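Local coordinates for protein tRNA-splicing endonuclease (Sulfolobus tokodaii, PDB 2CV8) that probably removes introns from precursor tRNAs by cutting at both splice sites, leaving 2',3'-cyclic phosphate and 5'-hydroxyl ends, at residues Y91-D96 and G161-T166; S49-V54 and P85-L90. All blocks are in the same frame, centred on the assembly; numbering follows the deposited sequence.

In the fold
Both contacts use helix 87-99, a helix of the catalytic C-terminal region, and their centres lie 10 Å apart. Interaction 2 packs the start of this helix against helix 50-58 of the N-terminal domain, whereas interaction 1 sets its next turns on strand 157-163 of the C-terminal sheet. The helix thus lies between helix 50-58 on one side and that sheet on the other, and the contacts meet along it: Y94 CG touches I51 CG2 at 3.4 Å, and L165 CD1 lies 3.7 Å from R88 CB. Both contacts lie away from the predicted catalytic residues Y117, H125 and K156, although strand 157-163, used in interaction 1, begins directly after K156.

Interaction 1. Residues Y91-D96 and G161-T166; sequences YSVYED and GIVNLT
V163 projects from its strand into the angle between S92 and V93 on the facing side of helix 87-99. Its CG1 reaches S92, 3.4 Å from S92 CB, while CG2 meets the methyl V93 CG2 at 3.6 Å and also approaches S92 CB. The two valines cross obliquely. In V163 the branch CG1 lies anti to the backbone N (chi1 -178°), and CG2 stands beside that nitrogen. V93 has nearly the same torsion (chi1 -176°), with CG2 beside its backbone N, and this is the methyl that meets the strand; it also sits 3.7 Å from G161 O. G161 contributes backbone alone here and is hydrogen-bonded through that backbone to I131 and L133 of strand 128-134.

S92 presents mainly its CB to V163. Its hydroxyl stands beside the backbone N and bonds back to R88 O one turn earlier, so its polar end is satisfied within the helix while V163 CG1 and, more distantly, L165 CD1 lie against it. L165 adds a fringe at the exposed end, where the strand has given way to loop. V93 also touches V130, A132 and Y172, which extends the apolar surface across neighbouring strands.

No hydrogen bond joins the segments. The short helix and strand axes pass 8.8 Å apart at 114°, a steep crossing of a helix laid over a mixed sheet, as in the alpha/beta catalytic domain of the tRNA-intron endonuclease family.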
# COMPACT_ATOMS: atom_id res chain seq x y z
N TYR B 91 5.78 17.75 3.22
CA TYR B 91 5.88 18.57 4.42
C TYR B 91 4.76 18.19 5.40
O TYR B 91 4.95 18.22 6.61
CB TYR B 91 5.78 20.06 4.08
CG TYR B 91 5.82 20.93 5.33
CD1 TYR B 91 7.02 21.15 6.01
CD2 TYR B 91 4.65 21.44 5.88
CE1 TYR B 91 7.05 21.86 7.22
CE2 TYR B 91 4.67 22.14 7.09
CZ TYR B 91 5.87 22.35 7.75
OH TYR B 91 5.88 23.04 8.94
N SER B 92 3.60 17.83 4.86
CA SER B 92 2.49 17.44 5.71
C SER B 92 2.83 16.24 6.57
O SER B 92 2.54 16.23 7.77
CB SER B 92 1.24 17.15 4.87
OG SER B 92 0.75 18.34 4.28
N VAL B 93 3.46 15.23 5.97
CA VAL B 93 3.84 14.05 6.74
C VAL B 93 5.05 14.37 7.63
O VAL B 93 5.10 13.97 8.79
CB VAL B 93 4.20 12.82 5.84
CG1 VAL B 93 4.49 11.60 6.72
CG2 VAL B 93 3.06 12.49 4.90
N TYR B 94 6.01 15.11 7.08
CA TYR B 94 7.19 15.45 7.88
C TYR B 94 6.75 16.11 9.17
O TYR B 94 7.10 15.66 10.27
CB TYR B 94 8.10 16.43 7.15
CG TYR B 94 9.35 16.73 7.96
CD1 TYR B 94 10.46 15.91 7.90
CD2 TYR B 94 9.38 17.81 8.83
CE1 TYR B 94 11.58 16.14 8.68
CE2 TYR B 94 10.49 18.05 9.63
CZ TYR B 94 11.58 17.22 9.56
OH TYR B 94 12.65 17.43 10.39
N GLU B 95 5.99 17.19 9.02
CA GLU B 95 5.49 17.97 10.14
C GLU B 95 4.67 17.15 11.13
O GLU B 95 4.94 17.15 12.33
CB GLU B 95 4.64 19.12 9.61
CG GLU B 95 4.10 20.02 10.68
CD GLU B 95 3.12 21.02 10.12
OE1 GLU B 95 2.07 20.57 9.60
OE2 GLU B 95 3.40 22.24 10.20
N ASP B 96 3.66 16.45 10.61
CA ASP B 96 2.78 15.64 11.44
C ASP B 96 3.58 14.64 12.25
O ASP B 96 3.37 14.49 13.45
CB ASP B 96 1.77 14.91 10.55
CG ASP B 96 0.76 14.08 11.34
OD1 ASP B 96 0.92 12.84 11.42
OD2 ASP B 96 -0.21 14.67 11.87
N GLY B 161 1.83 7.46 3.90
CA GLY B 161 1.29 8.60 4.61
C GLY B 161 0.37 9.36 3.67
O GLY B 161 0.82 10.23 2.92
N ILE B 162 -0.92 9.04 3.72
CA ILE B 162 -1.89 9.70 2.86
C ILE B 162 -2.44 10.99 3.45
O ILE B 162 -3.14 10.99 4.46
CB ILE B 162 -3.02 8.72 2.52
CG1 ILE B 162 -2.42 7.52 1.78
CG2 ILE B 162 -4.07 9.41 1.68
CD1 ILE B 162 -3.43 6.51 1.28
N VAL B 163 -2.12 12.09 2.77
CA VAL B 163 -2.48 13.43 3.20
C VAL B 163 -3.62 14.08 2.43
O VAL B 163 -3.71 13.98 1.21
CB VAL B 163 -1.25 14.38 3.08
CG1 VAL B 163 -1.60 15.77 3.57
CG2 VAL B 163 -0.09 13.81 3.87
N ASN B 164 -4.51 14.75 3.17
CA ASN B 164 -5.60 15.49 2.58
C ASN B 164 -5.13 16.95 2.63
O ASN B 164 -5.02 17.54 3.71
CB ASN B 164 -6.88 15.34 3.40
CG ASN B 164 -7.98 16.28 2.96
OD1 ASN B 164 -9.03 16.37 3.59
ND2 ASN B 164 -7.76 16.99 1.86
N LEU B 165 -4.84 17.54 1.48
CA LEU B 165 -4.36 18.91 1.48
C LEU B 165 -5.40 19.92 1.93
O LEU B 165 -5.06 21.07 2.23
CB LEU B 165 -3.82 19.30 0.10
CG LEU B 165 -2.49 18.66 -0.31
CD1 LEU B 165 -1.47 18.77 0.85
CD2 LEU B 165 -2.71 17.21 -0.67
N THR B 166 -6.66 19.51 1.99
CA THR B 166 -7.71 20.42 2.42
C THR B 166 -7.75 20.57 3.94
O THR B 166 -7.40 21.62 4.47
CB THR B 166 -9.09 19.96 1.90
OG1 THR B 166 -9.07 19.92 0.46
CG2 THR B 166 -10.17 20.94 2.34

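Interaction 2. Residues S49-V54 and P85-L90; sequences SLIEGV and PRFRIL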
# COMPACT_ATOMS: atom_id res chain seq x y z
N SER B 49 17.25 20.61 4.46
CA SER B 49 16.40 20.58 3.28
C SER B 49 15.28 21.59 3.53
O SER B 49 15.03 21.96 4.68
CB SER B 49 15.81 19.19 3.09
OG SER B 49 14.98 18.83 4.19
N LEU B 50 14.62 22.04 2.47
CA LEU B 50 13.54 22.99 2.64
C LEU B 50 12.48 22.46 3.60
O LEU B 50 11.96 23.22 4.42
CB LEU B 50 12.90 23.33 1.29
CG LEU B 50 13.63 24.45 0.55
CD1 LEU B 50 13.12 24.58 -0.87
CD2 LEU B 50 13.45 25.75 1.33
N ILE B 51 12.18 21.17 3.52
CA ILE B 51 11.19 20.58 4.41
C ILE B 51 11.60 20.78 5.87
O ILE B 51 10.78 21.16 6.70
CB ILE B 51 11.00 19.08 4.10
CG1 ILE B 51 10.26 18.93 2.77
CG2 ILE B 51 10.19 18.40 5.18
CD1 ILE B 51 10.04 17.49 2.37
N GLU B 52 12.86 20.52 6.18
CA GLU B 52 13.36 20.71 7.54
C GLU B 52 13.39 22.20 7.92
O GLU B 52 12.94 22.59 9.00
CB GLU B 52 14.77 20.14 7.67
CG GLU B 52 14.86 18.66 7.51
CD GLU B 52 16.24 18.13 7.80
OE1 GLU B 52 17.18 18.50 7.07
OE2 GLU B 52 16.39 17.36 8.77
N GLY B 53 13.93 23.01 7.02
CA GLY B 53 14.01 24.44 7.29
C GLY B 53 12.66 25.09 7.53
O GLY B 53 12.51 25.89 8.46
N VAL B 54 11.69 24.76 6.69
CA VAL B 54 10.36 25.33 6.82
C VAL B 54 9.77 24.91 8.17
O VAL B 54 9.11 25.70 8.84
CB VAL B 54 9.44 24.87 5.64
CG1 VAL B 54 8.00 25.33 5.87
CG2 VAL B 54 9.95 25.45 4.33
N PRO B 85 9.28 18.81 -5.64
CA PRO B 85 8.10 18.08 -6.13
C PRO B 85 7.45 17.35 -4.95
O PRO B 85 8.15 16.75 -4.13
CB PRO B 85 8.69 17.09 -7.15
CG PRO B 85 9.94 17.77 -7.61
CD PRO B 85 10.50 18.35 -6.33
N ARG B 86 6.13 17.39 -4.87
CA ARG B 86 5.41 16.73 -3.78
C ARG B 86 5.67 17.41 -2.43
O ARG B 86 5.43 16.83 -1.36
CB ARG B 86 5.79 15.25 -3.70
CG ARG B 86 5.44 14.45 -4.95
CD ARG B 86 6.17 13.12 -4.96
NE ARG B 86 5.86 12.34 -3.76
CZ ARG B 86 6.77 11.67 -3.05
NH1 ARG B 86 8.05 11.69 -3.41
NH2 ARG B 86 6.40 10.98 -1.98
N PHE B 87 6.13 18.66 -2.48
CA PHE B 87 6.42 19.40 -1.27
C PHE B 87 5.25 19.42 -0.29
O PHE B 87 5.45 19.19 0.90
CB PHE B 87 6.83 20.84 -1.58
CG PHE B 87 7.21 21.63 -0.35
CD1 PHE B 87 8.51 21.60 0.15
CD2 PHE B 87 6.24 22.36 0.35
CE1 PHE B 87 8.84 22.27 1.32
CE2 PHE B 87 6.56 23.03 1.53
CZ PHE B 87 7.87 22.98 2.02
N ARG B 88 4.05 19.71 -0.78
CA ARG B 88 2.87 19.77 0.08
C ARG B 88 2.63 18.47 0.85
O ARG B 88 2.47 18.50 2.08
CB ARG B 88 1.61 20.12 -0.71
CG ARG B 88 1.52 21.56 -1.15
CD ARG B 88 0.07 21.96 -1.39
NE ARG B 88 -0.04 23.32 -1.90
CZ ARG B 88 0.21 23.67 -3.16
NH1 ARG B 88 0.58 22.76 -4.04
NH2 ARG B 88 0.10 24.94 -3.53
N ILE B 89 2.60 17.34 0.16
CA ILE B 89 2.34 16.10 0.87
C ILE B 89 3.52 15.69 1.71
O ILE B 89 3.33 15.10 2.79
CB ILE B 89 1.94 14.96 -0.08
CG1 ILE B 89 3.08 14.63 -1.04
CG2 ILE B 89 0.72 15.35 -0.86
CD1 ILE B 89 2.82 13.39 -1.86
N LEU B 90 4.73 16.01 1.25
CA LEU B 90 5.95 15.66 1.98
C LEU B 90 6.09 16.46 3.28
O LEU B 90 6.49 15.92 4.31
CB LEU B 90 7.19 15.87 1.12
CG LEU B 90 7.42 14.85 0.00
CD1 LEU B 90 8.60 15.28 -0.83
CD2 LEU B 90 7.64 13.46 0.58
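I51 lays its CG1 obliquely against the F87 ring, near CE1 and CD1, and carries its CD1 onward to L90, linking two residues one turn apart on helix 87-99. The ethyl arm and the phenylalanine run past each other in opposite directions, with I51 CG1 3.9 Å from F87 CE1. Farther out, I51 CD1 comes to 3.5 Å from L90 CB, and the two side chains meet at about a right angle. The extended arm (chi2 179°) makes this reach possible. I51 also touches Y94, farther along helix 87-99.

F87 reaches over from helix 87-99 with CG anti to its backbone N (chi1 -177°), which carries the ring across toward helix 50-58. V54 CG2 lies at the ring edge, near its plane, 4.0 Å from F87 CZ. L50 CB approaches CE1 of F87 obliquely at 4.2 Å, and the CE1-CZ side of the ring is thus lined by three aliphatic residues of one helix, L50 and I51 side by side and V54 a turn later. Y77 of helix 73-83 adds an edge-to-face ring contact, and L50 and V54 both touch L76 of that helix. An alanine in place of I51 would probably open a gap between F87 and L90 and leave the ring less firmly held on that side.

At its beginning, helix 50-58 is closed by a capping box in which S49 OG accepts a weak bond from E52 N and E52 OE1 accepts one from S49 N. Between the segments themselves there are only apolar side-chain contacts, all from buried residues, which implies that 49-54 and 85-90 are held together by hydrophobic packing, without directional polar bonds from one to the other.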